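Local coordinates for D-alanyl-D-alanine carboxypeptidase (Mycobacterium tuberculosis H37Rv, PDB 4RYE), which acts as a D,D-carboxypeptidase in vitro and probably trims the D-Ala-D-Ala end of peptidoglycan stem peptides, at residues 25-28 with 29-32; 143-147 with 148-152; 194-197 with 198-202; 210-213 with 214-217; 243-246 with 247-250. All coordinates share one frame; numbering follows the deposited sequence.

In the fold
Contacts 1, 4 and 5 border the antiparallel sheet of the serine beta-lactamase/DD-peptidase fold. Contacts 1 and 4 are turns reaching that sheet, with centres about 26 Å apart. Contact 1 is largely buried and held by carboxylate and main-chain bonds. Contacts 2 and 4 are surface loops that touch through Ser150 and Ala214. Contact 2 uses main-chain pairing, one carboxylate and waters. Contact 4 relies on a threonine hydroxyl, in a turn whose strand adjoins the active site at Gly210. Contacts 3 and 5 are partly buried helix starts, both capped by side chains. They meet where Trp247 lies against Asp195 and Glu196. Tyr246 of contact 5 also reaches Lys217 of contact 4.

Contact 1: 25-28 with 29-32; sequences VADL and DSGQ
The carboxylate of Asp27 reaches into the turn that follows it and gathers the main chain of Asp29 and Ser30. Its CG stands anti to the backbone N (chi1 -178°), which carries OD1 to the two amides. Asp29 N donates to Asp27 OD1 at 2.8 Å, nearly in line with the C-O bond. Ser30 N donates to the same oxygen, Asp27 OD1, at 3.0 Å, but from above the carboxylate plane. One oxygen is therefore gripped by two successive amides. The other oxygen, OD2, forms a salt bridge with Arg228.

Asp27 and Gln32 lie side by side and point the same way. Their carboxylate and amide planes are 27° apart. Ser30 OG donates to Gln32 OE1 at 2.7 Å, in the amide plane and on a lone pair. This bond holds the Gln32 amide in place. Ser30 OG also accepts from Gln32 N at 3.2 Å, which closes an ST turn.

Asp29 keeps its CB close to Asp27 OD1, at 3.6 Å, while its carboxylate leads off to Arg229. Water 1 lies between Asp27 OD1 and Asp29 OD2, which are 4.2 Å apart. This water may ease the repulsion between the two acids.

The main chain closes the turn. Gly31 N donates to Asp27 O at 3.0 Å, and Asp27 N donates to Gln32 O at 2.9 Å. Gly31 turns the chain with a positive phi, a region that suits glycine. The whole is a tight connection between antiparallel strands 22-27 and 32-37, a beta hairpin in the main sheet of the serine beta-lactamase/DD-peptidase fold.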
loop_
_atom_site.group_PDB
_atom_site.type_symbol
_atom_site.label_atom_id
_atom_site.label_comp_id
_atom_site.label_asym_id
_atom_site.label_seq_id
_atom_site.Cartn_x
_atom_site.Cartn_y
_atom_site.Cartn_z
ATOM N N VAL A 25 -11.129 3.623 9.063
ATOM C CA VAL A 25 -10.523 4.942 9.230
ATOM C C VAL A 25 -9.930 4.956 10.624
ATOM O O VAL A 25 -10.632 4.709 11.610
ATOM C CB VAL A 25 -11.556 6.088 9.136
ATOM C CG1 VAL A 25 -10.857 7.445 9.287
ATOM C CG2 VAL A 25 -12.299 6.035 7.806
ATOM N N ALA A 26 -8.629 5.194 10.714
ATOM C CA ALA A 26 -7.949 5.134 12.001
ATOM C C ALA A 26 -7.013 6.327 12.146
ATOM O O ALA A 26 -6.699 7.010 11.159
ATOM C CB ALA A 26 -7.194 3.801 12.165
ATOM N N ASP A 27 -6.590 6.584 13.381
ATOM C CA ASP A 27 -5.678 7.680 13.676
ATOM C C ASP A 27 -4.272 7.090 13.638
ATOM O O ASP A 27 -3.970 6.134 14.352
ATOM C CB ASP A 27 -6.001 8.257 15.057
ATOM C CG ASP A 27 -5.123 9.456 15.436
ATOM O OD1 ASP A 27 -3.879 9.366 15.359
ATOM O OD2 ASP A 27 -5.690 10.490 15.848
ATOM N N LEU A 28 -3.426 7.660 12.789
ATOM C CA LEU A 28 -2.071 7.170 12.552
ATOM C C LEU A 28 -1.210 7.179 13.823
ATOM O O LEU A 28 -0.334 6.326 14.004
ATOM C CB LEU A 28 -1.421 8.042 11.468
ATOM C CG LEU A 28 -0.115 7.610 10.812
ATOM C CD1 LEU A 28 -0.289 6.311 10.022
ATOM C CD2 LEU A 28 0.390 8.726 9.919
ATOM N N ASP A 29 -1.468 8.138 14.706
ATOM C CA ASP A 29 -0.631 8.326 15.887
ATOM C C ASP A 29 -1.141 7.594 17.136
ATOM O O ASP A 29 -0.372 6.932 17.827
ATOM C CB ASP A 29 -0.433 9.825 16.159
ATOM C CG ASP A 29 0.317 10.516 15.033
ATOM O OD1 ASP A 29 1.512 10.207 14.848
ATOM O OD2 ASP A 29 -0.284 11.352 14.321
ATOM N N SER A 30 -2.434 7.708 17.421
ATOM C CA SER A 30 -2.996 7.123 18.636
ATOM C C SER A 30 -3.465 5.676 18.445
ATOM O O SER A 30 -3.569 4.925 19.414
ATOM C CB SER A 30 -4.162 7.965 19.132
ATOM O OG SER A 30 -5.290 7.775 18.296
ATOM N N GLY A 31 -3.738 5.286 17.202
ATOM C CA GLY A 31 -4.259 3.959 16.909
ATOM C C GLY A 31 -5.755 3.794 17.161
ATOM O O GLY A 31 -6.289 2.685 17.016
ATOM N N GLN A 32 -6.433 4.879 17.549
ATOM C CA GLN A 32 -7.897 4.873 17.665
ATOM C C GLN A 32 -8.522 4.541 16.316
ATOM O O GLN A 32 -8.075 5.035 15.288
ATOM C CB GLN A 32 -8.432 6.250 18.063
ATOM C CG GLN A 32 -8.051 6.769 19.432
ATOM C CD GLN A 32 -8.310 8.272 19.537
ATOM O OE1 GLN A 32 -7.450 9.087 19.184
ATOM N NE2 GLN A 32 -9.510 8.643 19.989
HETATM O O HOH W 1 -2.893 11.925 14.775
#

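Contact 2: 143-147 with 148-152; sequences GLDGP and GGSGA
Asp145 and Ser150 face each other across the open end of a tight turn, and their side chains meet. Asp145 is followed here from its root outward. CB leaves the chain to one side of the returning segment. CG stands anti to the carbonyl carbon (chi1 -70°), and this brings the carboxylate across to the serine. Asp145 CG itself is 3.5 Å from Ser150 OG. At the tip, Asp145 OD1 accepts a hydrogen bond from Ser150 OG at 2.6 Å. The hydroxyl comes from above the carboxylate plane, about 50° out of it. Asp145 OD1 also lies 3.1 Å from Ser150 CB. Asp145 OD2 is the more distant oxygen, 4.0 Å from Ser150 OG.

Next to this bond, toward the turn, the main chain pairs in both directions. Gly146 N donates to Gly149 O at 2.8 Å. Gly149 N donates back to Gly146 O at 2.9 Å. The two glycines form a single antiparallel hydrogen-bonded bridge. Pro147 and Gly148 occupy the corners of the type I beta turn that joins them. Gly149 leaves the turn with a positive phi, at backbone angles that suit glycine.

Two waters bridge Ser150 O to carbonyls of the other limb. Water 2 links it with Gly143 O, and water 3 links it with Leu144 O.

The turn is at the surface, in the long loop between helix 117-130 and helix 155-166. Leu144 packs on Ala76 and Glu77. Ser150 rests on Pro44 and on Ala214, in the loop that follows strand 204-212.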
loop_
_atom_site.group_PDB
_atom_site.type_symbol
_atom_site.label_atom_id
_atom_site.label_comp_id
_atom_site.label_asym_id
_atom_site.label_seq_id
_atom_site.Cartn_x
_atom_site.Cartn_y
_atom_site.Cartn_z
ATOM N N GLY A 143 1.826 -9.138 -4.965
ATOM C CA GLY A 143 0.385 -9.123 -4.750
ATOM C C GLY A 143 -0.352 -9.772 -5.903
ATOM O O GLY A 143 -1.578 -9.887 -5.895
ATOM N N LEU A 144 0.398 -10.189 -6.914
ATOM C CA LEU A 144 -0.179 -10.970 -7.998
ATOM C C LEU A 144 -0.620 -12.306 -7.421
ATOM O O LEU A 144 -0.108 -12.732 -6.382
ATOM C CB LEU A 144 0.856 -11.197 -9.099
ATOM C CG LEU A 144 1.212 -9.992 -9.972
ATOM C CD1 LEU A 144 2.358 -10.322 -10.922
ATOM C CD2 LEU A 144 -0.011 -9.561 -10.752
ATOM N N ASP A 145 -1.578 -12.963 -8.067
ATOM C CA ASP A 145 -1.946 -14.308 -7.643
ATOM C C ASP A 145 -0.720 -15.205 -7.782
ATOM O O ASP A 145 -0.001 -15.136 -8.777
ATOM C CB ASP A 145 -3.113 -14.861 -8.476
ATOM C CG ASP A 145 -4.433 -14.158 -8.184
ATOM O OD1 ASP A 145 -4.651 -13.770 -7.024
ATOM O OD2 ASP A 145 -5.260 -14.000 -9.112
ATOM N N GLY A 146 -0.458 -16.019 -6.769
ATOM C CA GLY A 146 0.635 -16.967 -6.843
ATOM C C GLY A 146 0.136 -18.390 -6.752
ATOM O O GLY A 146 -1.073 -18.636 -6.726
ATOM N N PRO A 147 1.071 -19.343 -6.709
ATOM C CA PRO A 147 0.737 -20.756 -6.535
ATOM C C PRO A 147 0.039 -20.993 -5.200
ATOM O O PRO A 147 -0.780 -21.906 -5.100
ATOM C CB PRO A 147 2.106 -21.441 -6.555
ATOM C CG PRO A 147 2.983 -20.506 -7.333
ATOM C CD PRO A 147 2.511 -19.136 -6.941
ATOM N N GLY A 148 0.355 -20.173 -4.199
ATOM C CA GLY A 148 -0.293 -20.268 -2.905
ATOM C C GLY A 148 -1.664 -19.615 -2.871
ATOM O O GLY A 148 -2.331 -19.625 -1.838
ATOM N N GLY A 149 -2.083 -19.045 -3.998
ATOM C CA GLY A 149 -3.365 -18.367 -4.076
ATOM C C GLY A 149 -3.243 -16.857 -4.192
ATOM O O GLY A 149 -2.182 -16.325 -4.556
ATOM N N SER A 150 -4.338 -16.167 -3.877
ATOM C CA SER A 150 -4.421 -14.710 -4.019
ATOM C C SER A 150 -3.848 -13.985 -2.813
ATOM O O SER A 150 -3.537 -12.791 -2.884
ATOM C CB SER A 150 -5.877 -14.266 -4.218
ATOM O OG SER A 150 -6.416 -14.802 -5.415
ATOM N N GLY A 151 -3.722 -14.697 -1.703
ATOM C CA GLY A 151 -3.271 -14.070 -0.471
ATOM C C GLY A 151 -4.437 -13.387 0.219
ATOM O O GLY A 151 -5.580 -13.424 -0.269
ATOM N N ALA A 152 -4.155 -12.745 1.349
ATOM C CA ALA A 152 -5.211 -12.178 2.164
ATOM C C ALA A 152 -4.697 -11.050 3.020
ATOM O O ALA A 152 -3.561 -11.081 3.487
ATOM C CB ALA A 152 -5.822 -13.252 3.056
HETATM O O HOH W 2 -3.630 -10.300 -4.151
HETATM O O HOH W 3 -1.002 -12.059 -3.623
#

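Contact 3: 194-197 with 198-202; sequences QDEL and LQRYP
Glu196 and Arg200 meet because each carries CG anti to its carbonyl carbon (chi1 -59° and -64°), and both chains then run out extended. They lie side by side, pointing the same way, with carboxylate and guanidinium planes only 11° apart. Glu196 OE1 sits at the edge of the guanidinium, near its plane. This OE1 is 2.7 Å from Arg200 NH2 and 2.8 Å from Arg200 NE. Both bonds are bent and weak, but together they make a salt bridge. The arginine stem also passes close to the main chain, with Arg200 CG 3.3 Å from Glu196 O.

One turn of helix carries the pair. Arg200 N donates to Glu196 O at 2.9 Å, and Tyr201 N to Leu197 O at 2.9 Å. At the start, Asp195 OD1 caps Leu197 N at 3.1 Å. Leu198 crosses Asp195 at about a right angle, its CG 3.8 Å from Asp195 OD2.

Leu197 and Tyr201 run alongside each other, Leu197 CG 4.0 Å from Tyr201 CB. The tyrosine hydroxyl binds Asp255.

The chemistry divides this short helix. An i to i+4 ion pair lies on its solvent-facing side, while Leu197 and Tyr201 are buried against helix 246-259 and strand 218-225.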
loop_
_atom_site.group_PDB
_atom_site.type_symbol
_atom_site.label_atom_id
_atom_site.label_comp_id
_atom_site.label_asym_id
_atom_site.label_seq_id
_atom_site.Cartn_x
_atom_site.Cartn_y
_atom_site.Cartn_z
ATOM N N GLN A 194 1.878 7.272 -9.132
ATOM C CA GLN A 194 0.525 7.033 -9.628
ATOM C C GLN A 194 -0.571 7.305 -8.595
ATOM O O GLN A 194 -1.754 7.206 -8.913
ATOM C CB GLN A 194 0.394 5.602 -10.159
ATOM C CG GLN A 194 0.374 4.539 -9.079
ATOM C CD GLN A 194 0.365 3.128 -9.646
ATOM O OE1 GLN A 194 0.473 2.931 -10.859
ATOM N NE2 GLN A 194 0.226 2.139 -8.769
ATOM N N ASP A 195 -0.177 7.632 -7.365
ATOM C CA ASP A 195 -1.127 7.925 -6.292
ATOM C C ASP A 195 -1.723 9.315 -6.475
ATOM O O ASP A 195 -1.127 10.319 -6.072
ATOM C CB ASP A 195 -0.421 7.825 -4.936
ATOM C CG ASP A 195 -1.336 8.151 -3.759
ATOM O OD1 ASP A 195 -2.570 8.277 -3.943
ATOM O OD2 ASP A 195 -0.811 8.262 -2.628
ATOM N N GLU A 196 -2.912 9.366 -7.064
ATOM C CA GLU A 196 -3.557 10.633 -7.399
ATOM C C GLU A 196 -4.073 11.378 -6.168
ATOM O O GLU A 196 -4.404 12.559 -6.236
ATOM C CB GLU A 196 -4.701 10.389 -8.382
ATOM C CG GLU A 196 -4.236 9.741 -9.676
ATOM C CD GLU A 196 -5.205 9.949 -10.810
ATOM O OE1 GLU A 196 -6.298 10.502 -10.562
ATOM O OE2 GLU A 196 -4.869 9.569 -11.953
ATOM N N LEU A 197 -4.132 10.691 -5.041
ATOM C CA LEU A 197 -4.533 11.355 -3.810
ATOM C C LEU A 197 -3.553 12.487 -3.476
ATOM O O LEU A 197 -3.958 13.526 -2.960
ATOM C CB LEU A 197 -4.663 10.350 -2.662
ATOM C CG LEU A 197 -5.788 10.614 -1.654
ATOM C CD1 LEU A 197 -7.135 10.736 -2.360
ATOM C CD2 LEU A 197 -5.854 9.534 -0.596
ATOM N N LEU A 198 -2.273 12.303 -3.805
ATOM C CA LEU A 198 -1.266 13.337 -3.549
ATOM C C LEU A 198 -1.620 14.628 -4.266
ATOM O O LEU A 198 -1.432 15.722 -3.732
ATOM C CB LEU A 198 0.121 12.865 -3.990
ATOM C CG LEU A 198 0.656 11.674 -3.198
ATOM C CD1 LEU A 198 2.015 11.284 -3.712
ATOM C CD2 LEU A 198 0.719 12.013 -1.705
ATOM N N GLN A 199 -2.139 14.491 -5.481
ATOM C CA GLN A 199 -2.477 15.645 -6.301
ATOM C C GLN A 199 -3.874 16.207 -6.022
ATOM O O GLN A 199 -4.114 17.396 -6.211
ATOM C CB GLN A 199 -2.347 15.281 -7.786
ATOM C CG GLN A 199 -0.958 14.791 -8.176
ATOM C CD GLN A 199 -0.952 14.012 -9.477
ATOM O OE1 GLN A 199 -1.674 13.025 -9.626
ATOM N NE2 GLN A 199 -0.131 14.449 -10.425
ATOM N N ARG A 200 -4.798 15.361 -5.587
ATOM C CA ARG A 200 -6.191 15.799 -5.468
ATOM C C ARG A 200 -6.595 16.204 -4.061
ATOM O O ARG A 200 -7.580 16.928 -3.873
ATOM C CB ARG A 200 -7.134 14.689 -5.930
ATOM C CG ARG A 200 -7.003 14.320 -7.392
ATOM C CD ARG A 200 -7.494 12.896 -7.596
ATOM N NE ARG A 200 -7.452 12.486 -8.995
ATOM C CZ ARG A 200 -8.505 12.528 -9.799
ATOM N NH1 ARG A 200 -9.665 12.959 -9.327
ATOM N NH2 ARG A 200 -8.399 12.136 -11.062
ATOM N N TYR A 201 -5.858 15.714 -3.073
ATOM C CA TYR A 201 -6.259 15.891 -1.682
ATOM C C TYR A 201 -5.160 16.553 -0.856
ATOM O O TYR A 201 -4.218 15.878 -0.442
ATOM C CB TYR A 201 -6.605 14.532 -1.056
ATOM C CG TYR A 201 -7.381 14.694 0.223
ATOM C CD1 TYR A 201 -8.740 14.937 0.191
ATOM C CD2 TYR A 201 -6.750 14.645 1.459
ATOM C CE1 TYR A 201 -9.469 15.110 1.358
ATOM C CE2 TYR A 201 -7.476 14.813 2.644
ATOM C CZ TYR A 201 -8.831 15.052 2.578
ATOM O OH TYR A 201 -9.561 15.229 3.735
ATOM N N PRO A 202 -5.264 17.880 -0.635
ATOM C CA PRO A 202 -4.303 18.583 0.225
ATOM C C PRO A 202 -4.147 17.908 1.579
ATOM O O PRO A 202 -5.144 17.631 2.252
ATOM C CB PRO A 202 -4.947 19.958 0.398
ATOM C CG PRO A 202 -5.606 20.196 -0.946
ATOM C CD PRO A 202 -6.163 18.821 -1.330
#

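Contact 4: 210-213 with 214-217; sequences GYTN and AARK
The Tyr211 ring overlaps the main chain of Arg216 and Lys217 on the returning limb of the turn. With chi1 near 180° (177°), the side chain swings away from its own amide and the ring comes alongside that limb. Tyr211 CD1 is 3.4 Å from Arg216 O. The carbonyl oxygen and Lys217 N both approach the ring obliquely. Lys217 CG also comes near, 4.0 Å from Tyr211 CD1.

Thr212 supplies a bond that is not weak, unlike the two backbone bonds of this turn. A chi1 of 66° points its OG1 into the bend. There Thr212 OG1 accepts from Ala215 N at 2.8 Å. The methyl of Ala215 lies close to the same oxygen, with CB 3.2 Å from Thr212 OG1. Arg216 N donates to Thr212 O at 2.8 Å, but the bond is strongly bent and weak. Arg216 has a positive phi of 55° as the chain turns back.

Water 4 bridges the two limbs. It donates to Asn213 O and accepts from Arg216 NE at 3.0 Å.

Ala214 touches Ser150, and Ala215 packs on Pro44. Gly210 and the side chain of Ser47, the inferred acylated nucleophile, are about 4 Å apart at their nearest atoms. The bend joins antiparallel strands 204-212 and 218-225. It follows the Lys-Thr-Gly sequence that begins at Lys208, consistent with the KTG motif on the edge strand lining the active site of penicillin-binding proteins.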
loop_
_atom_site.group_PDB
_atom_site.type_symbol
_atom_site.label_atom_id
_atom_site.label_comp_id
_atom_site.label_asym_id
_atom_site.label_seq_id
_atom_site.Cartn_x
_atom_site.Cartn_y
_atom_site.Cartn_z
ATOM N N GLY A 210 -4.158 -0.848 -5.512
ATOM C CA GLY A 210 -3.991 -2.168 -6.094
ATOM C C GLY A 210 -5.210 -2.650 -6.851
ATOM O O GLY A 210 -6.336 -2.223 -6.581
ATOM N N TYR A 211 -4.992 -3.546 -7.807
ATOM C CA TYR A 211 -6.103 -4.217 -8.463
ATOM C C TYR A 211 -5.678 -5.581 -8.965
ATOM O O TYR A 211 -4.592 -5.734 -9.514
ATOM C CB TYR A 211 -6.654 -3.403 -9.649
ATOM C CG TYR A 211 -7.776 -4.139 -10.370
ATOM C CD1 TYR A 211 -9.088 -4.036 -9.935
ATOM C CD2 TYR A 211 -7.512 -4.970 -11.454
ATOM C CE1 TYR A 211 -10.109 -4.718 -10.563
ATOM C CE2 TYR A 211 -8.529 -5.660 -12.088
ATOM C CZ TYR A 211 -9.826 -5.527 -11.639
ATOM O OH TYR A 211 -10.845 -6.205 -12.264
ATOM N N THR A 212 -6.545 -6.566 -8.762
ATOM C CA THR A 212 -6.503 -7.820 -9.505
ATOM C C THR A 212 -7.949 -8.235 -9.671
ATOM O O THR A 212 -8.837 -7.663 -9.041
ATOM C CB THR A 212 -5.755 -8.964 -8.775
ATOM O OG1 THR A 212 -6.483 -9.333 -7.600
ATOM C CG2 THR A 212 -4.315 -8.578 -8.404
ATOM N N ASN A 213 -8.192 -9.236 -10.504
ATOM C CA ASN A 213 -9.545 -9.732 -10.694
ATOM C C ASN A 213 -10.111 -10.284 -9.380
ATOM O O ASN A 213 -11.271 -10.057 -9.048
ATOM C CB ASN A 213 -9.573 -10.795 -11.794
ATOM C CG ASN A 213 -10.962 -11.018 -12.348
ATOM O OD1 ASN A 213 -11.695 -10.063 -12.614
ATOM N ND2 ASN A 213 -11.340 -12.282 -12.514
ATOM N N ALA A 214 -9.277 -10.992 -8.624
ATOM C CA ALA A 214 -9.707 -11.580 -7.354
ATOM C C ALA A 214 -9.833 -10.555 -6.220
ATOM O O ALA A 214 -10.712 -10.678 -5.366
ATOM C CB ALA A 214 -8.769 -12.716 -6.947
ATOM N N ALA A 215 -8.950 -9.556 -6.202
ATOM C CA ALA A 215 -8.961 -8.541 -5.150
ATOM C C ALA A 215 -9.960 -7.429 -5.408
ATOM O O ALA A 215 -10.379 -6.733 -4.472
ATOM C CB ALA A 215 -7.571 -7.933 -4.988
ATOM N N ARG A 216 -10.318 -7.247 -6.676
ATOM C CA ARG A 216 -10.954 -6.010 -7.126
ATOM C C ARG A 216 -10.057 -4.827 -6.724
ATOM O O ARG A 216 -8.831 -4.970 -6.701
ATOM C CB ARG A 216 -12.393 -5.903 -6.601
ATOM C CG ARG A 216 -13.267 -7.046 -7.120
ATOM C CD ARG A 216 -14.668 -7.053 -6.548
ATOM N NE ARG A 216 -15.408 -8.190 -7.089
ATOM C CZ ARG A 216 -16.708 -8.402 -6.924
ATOM N NH1 ARG A 216 -17.440 -7.549 -6.220
ATOM N NH2 ARG A 216 -17.272 -9.473 -7.470
ATOM N N LYS A 217 -10.629 -3.669 -6.412
ATOM C CA LYS A 217 -9.777 -2.505 -6.113
ATOM C C LYS A 217 -9.406 -2.438 -4.652
ATOM O O LYS A 217 -10.259 -2.619 -3.783
ATOM C CB LYS A 217 -10.459 -1.192 -6.515
ATOM C CG LYS A 217 -10.921 -1.136 -7.964
ATOM C CD LYS A 217 -11.267 0.289 -8.375
ATOM C CE LYS A 217 -10.033 1.164 -8.247
ATOM N NZ LYS A 217 -10.179 2.475 -8.897
HETATM O O HOH W 4 -13.773 -10.678 -7.625
#

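Contact 5: 243-246 with 247-250; sequences GPTY and WDQA
A capping box opens helix 246-259, with Thr245 at the N-cap and Asp248 three residues on. The two side chains cross obliquely, and each takes the other's amide. Asp248 N donates to Thr245 OG1 at 3.1 Å. In return, Thr245 N donates to Asp248 OD2 at 3.1 Å, in an almost straight bond (177°). The amide meets that oxygen on its anti side, 30° out of the carboxylate plane. The threonine hydroxyl is turned toward the first turn of the helix by a chi1 of 65°.

Pro244 comes close as well, its CB 4.0 Å from Asp248 CB. The regular helix bonds follow at once: Gln249 N to Thr245 O at 3.1 Å and Ala250 N to Tyr246 O at 3.0 Å.

The aromatic side chains leave the cap for other parts of the fold. Trp247 lies on Asp195, Glu196 and Phe219. Tyr246 packs on Met234 and Phe219, and its OH makes a weak bond to Lys217 O. Gln249 OE1 is held by Ala20 N.

Two amides at the helix start thus gain side-chain acceptors. The negative carboxylate of Asp248 also lies at the positive end of the helix dipole, which would probably favour its ionised form.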
loop_
_atom_site.group_PDB
_atom_site.type_symbol
_atom_site.label_atom_id
_atom_site.label_comp_id
_atom_site.label_asym_id
_atom_site.label_seq_id
_atom_site.Cartn_x
_atom_site.Cartn_y
_atom_site.Cartn_z
ATOM N N GLY A 243 -20.813 6.622 -10.387
ATOM C CA GLY A 243 -20.708 6.411 -8.957
ATOM C C GLY A 243 -19.442 7.086 -8.483
ATOM O O GLY A 243 -18.694 7.619 -9.305
ATOM N N PRO A 244 -19.206 7.098 -7.162
ATOM C CA PRO A 244 -17.933 7.629 -6.660
ATOM C C PRO A 244 -16.781 6.726 -7.083
ATOM O O PRO A 244 -16.963 5.507 -7.139
ATOM C CB PRO A 244 -18.100 7.571 -5.138
ATOM C CG PRO A 244 -19.592 7.521 -4.906
ATOM C CD PRO A 244 -20.146 6.763 -6.077
ATOM N N THR A 245 -15.627 7.315 -7.390
ATOM C CA THR A 245 -14.418 6.553 -7.689
ATOM C C THR A 245 -13.706 6.231 -6.394
ATOM O O THR A 245 -14.113 6.687 -5.325
ATOM C CB THR A 245 -13.443 7.369 -8.549
ATOM O OG1 THR A 245 -12.991 8.502 -7.795
ATOM C CG2 THR A 245 -14.115 7.838 -9.831
ATOM N N TYR A 246 -12.625 5.461 -6.468
ATOM C CA TYR A 246 -11.877 5.173 -5.261
ATOM C C TYR A 246 -11.248 6.453 -4.716
ATOM O O TYR A 246 -11.112 6.611 -3.502
ATOM C CB TYR A 246 -10.825 4.078 -5.501
ATOM C CG TYR A 246 -11.132 2.775 -4.782
ATOM C CD1 TYR A 246 -12.422 2.245 -4.777
ATOM C CD2 TYR A 246 -10.135 2.068 -4.120
ATOM C CE1 TYR A 246 -12.709 1.051 -4.118
ATOM C CE2 TYR A 246 -10.413 0.871 -3.464
ATOM C CZ TYR A 246 -11.699 0.372 -3.464
ATOM O OH TYR A 246 -11.983 -0.815 -2.814
ATOM N N TRP A 247 -10.881 7.376 -5.601
ATOM C CA TRP A 247 -10.270 8.626 -5.149
ATOM C C TRP A 247 -11.298 9.468 -4.405
ATOM O O TRP A 247 -10.965 10.130 -3.413
ATOM C CB TRP A 247 -9.681 9.440 -6.314
ATOM C CG TRP A 247 -8.645 8.715 -7.148
ATOM C CD1 TRP A 247 -8.668 8.538 -8.503
ATOM C CD2 TRP A 247 -7.442 8.076 -6.682
ATOM N NE1 TRP A 247 -7.561 7.828 -8.907
ATOM C CE2 TRP A 247 -6.793 7.533 -7.810
ATOM C CE3 TRP A 247 -6.856 7.909 -5.423
ATOM C CZ2 TRP A 247 -5.582 6.840 -7.717
ATOM C CZ3 TRP A 247 -5.652 7.216 -5.332
ATOM C CH2 TRP A 247 -5.029 6.696 -6.473
ATOM N N ASP A 248 -12.537 9.441 -4.901
ATOM C CA ASP A 248 -13.656 10.150 -4.287
ATOM C C ASP A 248 -13.919 9.636 -2.874
ATOM O O ASP A 248 -14.012 10.420 -1.923
ATOM C CB ASP A 248 -14.936 10.009 -5.135
ATOM C CG ASP A 248 -14.899 10.839 -6.412
ATOM O OD1 ASP A 248 -14.225 11.890 -6.434
ATOM O OD2 ASP A 248 -15.562 10.440 -7.396
ATOM N N GLN A 249 -14.039 8.318 -2.737
ATOM C CA GLN A 249 -14.382 7.721 -1.452
ATOM C C GLN A 249 -13.258 7.903 -0.436
ATOM O O GLN A 249 -13.513 8.072 0.752
ATOM C CB GLN A 249 -14.755 6.237 -1.609
ATOM C CG GLN A 249 -14.853 5.474 -0.287
ATOM C CD GLN A 249 -15.534 4.114 -0.429
ATOM O OE1 GLN A 249 -15.301 3.381 -1.392
ATOM N NE2 GLN A 249 -16.393 3.784 0.526
ATOM N N ALA A 250 -12.013 7.873 -0.901
ATOM C CA ALA A 250 -10.885 8.097 -0.004
ATOM C C ALA A 250 -10.947 9.512 0.546
ATOM O O ALA A 250 -10.741 9.728 1.734
ATOM C CB ALA A 250 -9.550 7.852 -0.717
#